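Local coordinates for RILP-like protein 2 (Mus musculus, PDB 4KP3), which helps shape cells and neurons by promoting dendritic spine formation and maintenance, and takes part in protein transport, including transport away from primary cilia, at residues 69-72 / 73-77. Numbering follows the deposited sequence.
Sequences EMLE and TLVNE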
ATOM      1  N   GLU E  69       3.054  -3.404  -9.213  1.00 28.39           N
ATOM      2  CA  GLU E  69       3.532  -3.559 -10.588  1.00 26.05           C
ATOM      3  C   GLU E  69       5.062  -3.593 -10.659  1.00 35.14           C
ATOM      4  O   GLU E  69       5.647  -4.440 -11.346  1.00 33.57           O
ATOM      5  CB  GLU E  69       2.990  -2.432 -11.479  1.00 23.69           C
ATOM      6  CG  GLU E  69       1.535  -2.610 -11.905  1.00 30.92           C
ATOM      7  CD  GLU E  69       0.976  -1.411 -12.653  1.00 34.48           C
ATOM      8  OE1 GLU E  69       1.552  -0.310 -12.550  1.00 32.85           O
ATOM      9  OE2 GLU E  69      -0.051  -1.573 -13.344  1.00 41.80           O
ATOM     10  N   MET E  70       5.705  -2.675  -9.941  1.00 26.85           N
ATOM     11  CA  MET E  70       7.164  -2.602  -9.937  1.00 27.71           C
ATOM     12  C   MET E  70       7.740  -3.831  -9.261  1.00 29.36           C
ATOM     13  O   MET E  70       8.754  -4.375  -9.702  1.00 28.59           O
ATOM     14  CB  MET E  70       7.652  -1.317  -9.259  1.00 31.42           C
ATOM     15  CG  MET E  70       7.277  -0.065 -10.039  1.00 39.30           C
ATOM     16  SD  MET E  70       7.851   1.470  -9.306  1.00 53.75           S
ATOM     17  CE  MET E  70       7.191   1.318  -7.662  1.00 38.18           C
ATOM     18  N   LEU E  71       7.071  -4.274  -8.201  1.00 30.09           N
ATOM     19  CA  LEU E  71       7.455  -5.488  -7.498  1.00 24.31           C
ATOM     20  C   LEU E  71       7.340  -6.702  -8.416  1.00 25.73           C
ATOM     21  O   LEU E  71       8.258  -7.518  -8.478  1.00 33.06           O
ATOM     22  CB  LEU E  71       6.587  -5.678  -6.253  1.00 31.62           C
ATOM     23  CG  LEU E  71       6.967  -6.840  -5.337  1.00 33.04           C
ATOM     24  CD1 LEU E  71       8.329  -6.599  -4.750  1.00 33.30           C
ATOM     25  CD2 LEU E  71       5.947  -7.011  -4.227  1.00 37.79           C
ATOM     26  N   GLU E  72       6.218  -6.819  -9.128  1.00 28.26           N
ATOM     27  CA  GLU E  72       6.035  -7.908 -10.089  1.00 25.73           C
ATOM     28  C   GLU E  72       7.164  -7.945 -11.115  1.00 30.08           C
ATOM     29  O   GLU E  72       7.782  -8.992 -11.330  1.00 28.32           O
ATOM     30  CB  GLU E  72       4.691  -7.809 -10.829  1.00 29.93           C
ATOM     31  CG  GLU E  72       4.458  -9.004 -11.775  1.00 33.31           C
ATOM     32  CD  GLU E  72       3.422  -8.746 -12.864  1.00 41.82           C
ATOM     33  OE1 GLU E  72       2.814  -7.654 -12.882  1.00 45.84           O
ATOM     34  OE2 GLU E  72       3.225  -9.644 -13.713  1.00 37.57           O
ATOM     35  N   THR E  73       7.435  -6.798 -11.735  1.00 26.90           N
ATOM     36  CA  THR E  73       8.474  -6.709 -12.761  1.00 24.66           C
ATOM     37  C   THR E  73       9.842  -7.179 -12.258  1.00 30.12           C
ATOM     38  O   THR E  73      10.466  -8.044 -12.876  1.00 33.70           O
ATOM     39  CB  THR E  73       8.595  -5.285 -13.336  1.00 33.23           C
ATOM     40  OG1 THR E  73       7.341  -4.894 -13.914  1.00 28.70           O
ATOM     41  CG2 THR E  73       9.680  -5.228 -14.401  1.00 23.22           C
ATOM     42  N   LEU E  74      10.296  -6.626 -11.135  1.00 27.26           N
ATOM     43  CA  LEU E  74      11.599  -6.992 -10.578  1.00 28.12           C
ATOM     44  C   LEU E  74      11.678  -8.467 -10.196  1.00 29.61           C
ATOM     45  O   LEU E  74      12.713  -9.105 -10.390  1.00 34.21           O
ATOM     46  CB  LEU E  74      11.955  -6.112  -9.374  1.00 24.78           C
ATOM     47  CG  LEU E  74      12.291  -4.657  -9.701  1.00 29.16           C
ATOM     48  CD1 LEU E  74      12.776  -3.929  -8.463  1.00 23.39           C
ATOM     49  CD2 LEU E  74      13.330  -4.586 -10.803  1.00 22.54           C
ATOM     50  N   VAL E  75      10.591  -9.007  -9.653  1.00 28.78           N
ATOM     51  CA  VAL E  75      10.531 -10.435  -9.359  1.00 28.37           C
ATOM     52  C   VAL E  75      10.606 -11.244 -10.657  1.00 32.94           C
ATOM     53  O   VAL E  75      11.388 -12.190 -10.763  1.00 31.62           O
ATOM     54  CB  VAL E  75       9.257 -10.806  -8.556  1.00 33.69           C
ATOM     55  CG1 VAL E  75       9.044 -12.324  -8.530  1.00 29.86           C
ATOM     56  CG2 VAL E  75       9.340 -10.256  -7.139  1.00 28.82           C
ATOM     57  N   ASN E  76       9.811 -10.846 -11.648  1.00 35.18           N
ATOM     58  CA  ASN E  76       9.765 -11.544 -12.936  1.00 33.01           C
ATOM     59  C   ASN E  76      11.091 -11.524 -13.693  1.00 38.21           C
ATOM     60  O   ASN E  76      11.588 -12.571 -14.108  1.00 39.80           O
ATOM     61  CB  ASN E  76       8.662 -10.963 -13.819  1.00 33.11           C
ATOM     62  CG  ASN E  76       8.464 -11.753 -15.096  1.00 37.07           C
ATOM     63  OD1 ASN E  76       8.408 -12.983 -15.081  1.00 40.77           O
ATOM     64  ND2 ASN E  76       8.365 -11.048 -16.214  1.00 34.83           N
ATOM     65  N   GLU E  77      11.647 -10.327 -13.876  1.00 38.36           N
ATOM     66  CA  GLU E  77      12.945 -10.144 -14.519  1.00 31.54           C
ATOM     67  C   GLU E  77      14.028 -11.009 -13.893  1.00 36.29           C
ATOM     68  O   GLU E  77      14.744 -11.726 -14.592  1.00 41.06           O
ATOM     69  CB  GLU E  77      13.376  -8.678 -14.431  1.00 33.66           C
ATOM     70  CG  GLU E  77      12.522  -7.737 -15.252  1.00 47.96           C
ATOM     71  CD  GLU E  77      12.484  -8.130 -16.713  1.00 55.69           C
ATOM     72  OE1 GLU E  77      13.562  -8.410 -17.277  1.00 51.62           O
ATOM     73  OE2 GLU E  77      11.376  -8.169 -17.292  1.00 63.63           O
TER
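Midway along helix 55-100, the long helix of the RH1 domain, T73 and E69 illustrate how a threonine can fold its hydroxyl back onto its own helix. The carbonyl O of E69 takes two bonds from this one residue: the backbone N of T73 lies 3.0 Å from E69 O, and T73 OG1 lies 3.1 Å from the same oxygen. They approach from opposite faces of the carbonyl plane, the hydroxyl tilted 33° from it. With OG1 beside its own backbone N (chi1 -59°), the hydroxyl hangs over the preceding turn. The i+4 to i backbone bonds follow in order, L74 N to M70 O, V75 N to L71 O, and N76 N to E72 O at 2.8 Å. One turn round, V75 CG2 sits 3.2 Å from L71 O and meets L71 CD1 loosely at 4.5 Å. Both residues touch V37 of helix 34-49 and L74 of the second subunit. The extended chain of E72 carries OE2 to a hydrogen bond with Y38 OH. E69 OE2 bonds instead to a polar side chain of another protein's chain. While one face of this helix packs in the dimer, the threonine-to-carbonyl bond is typical of a threonine in mid-helix.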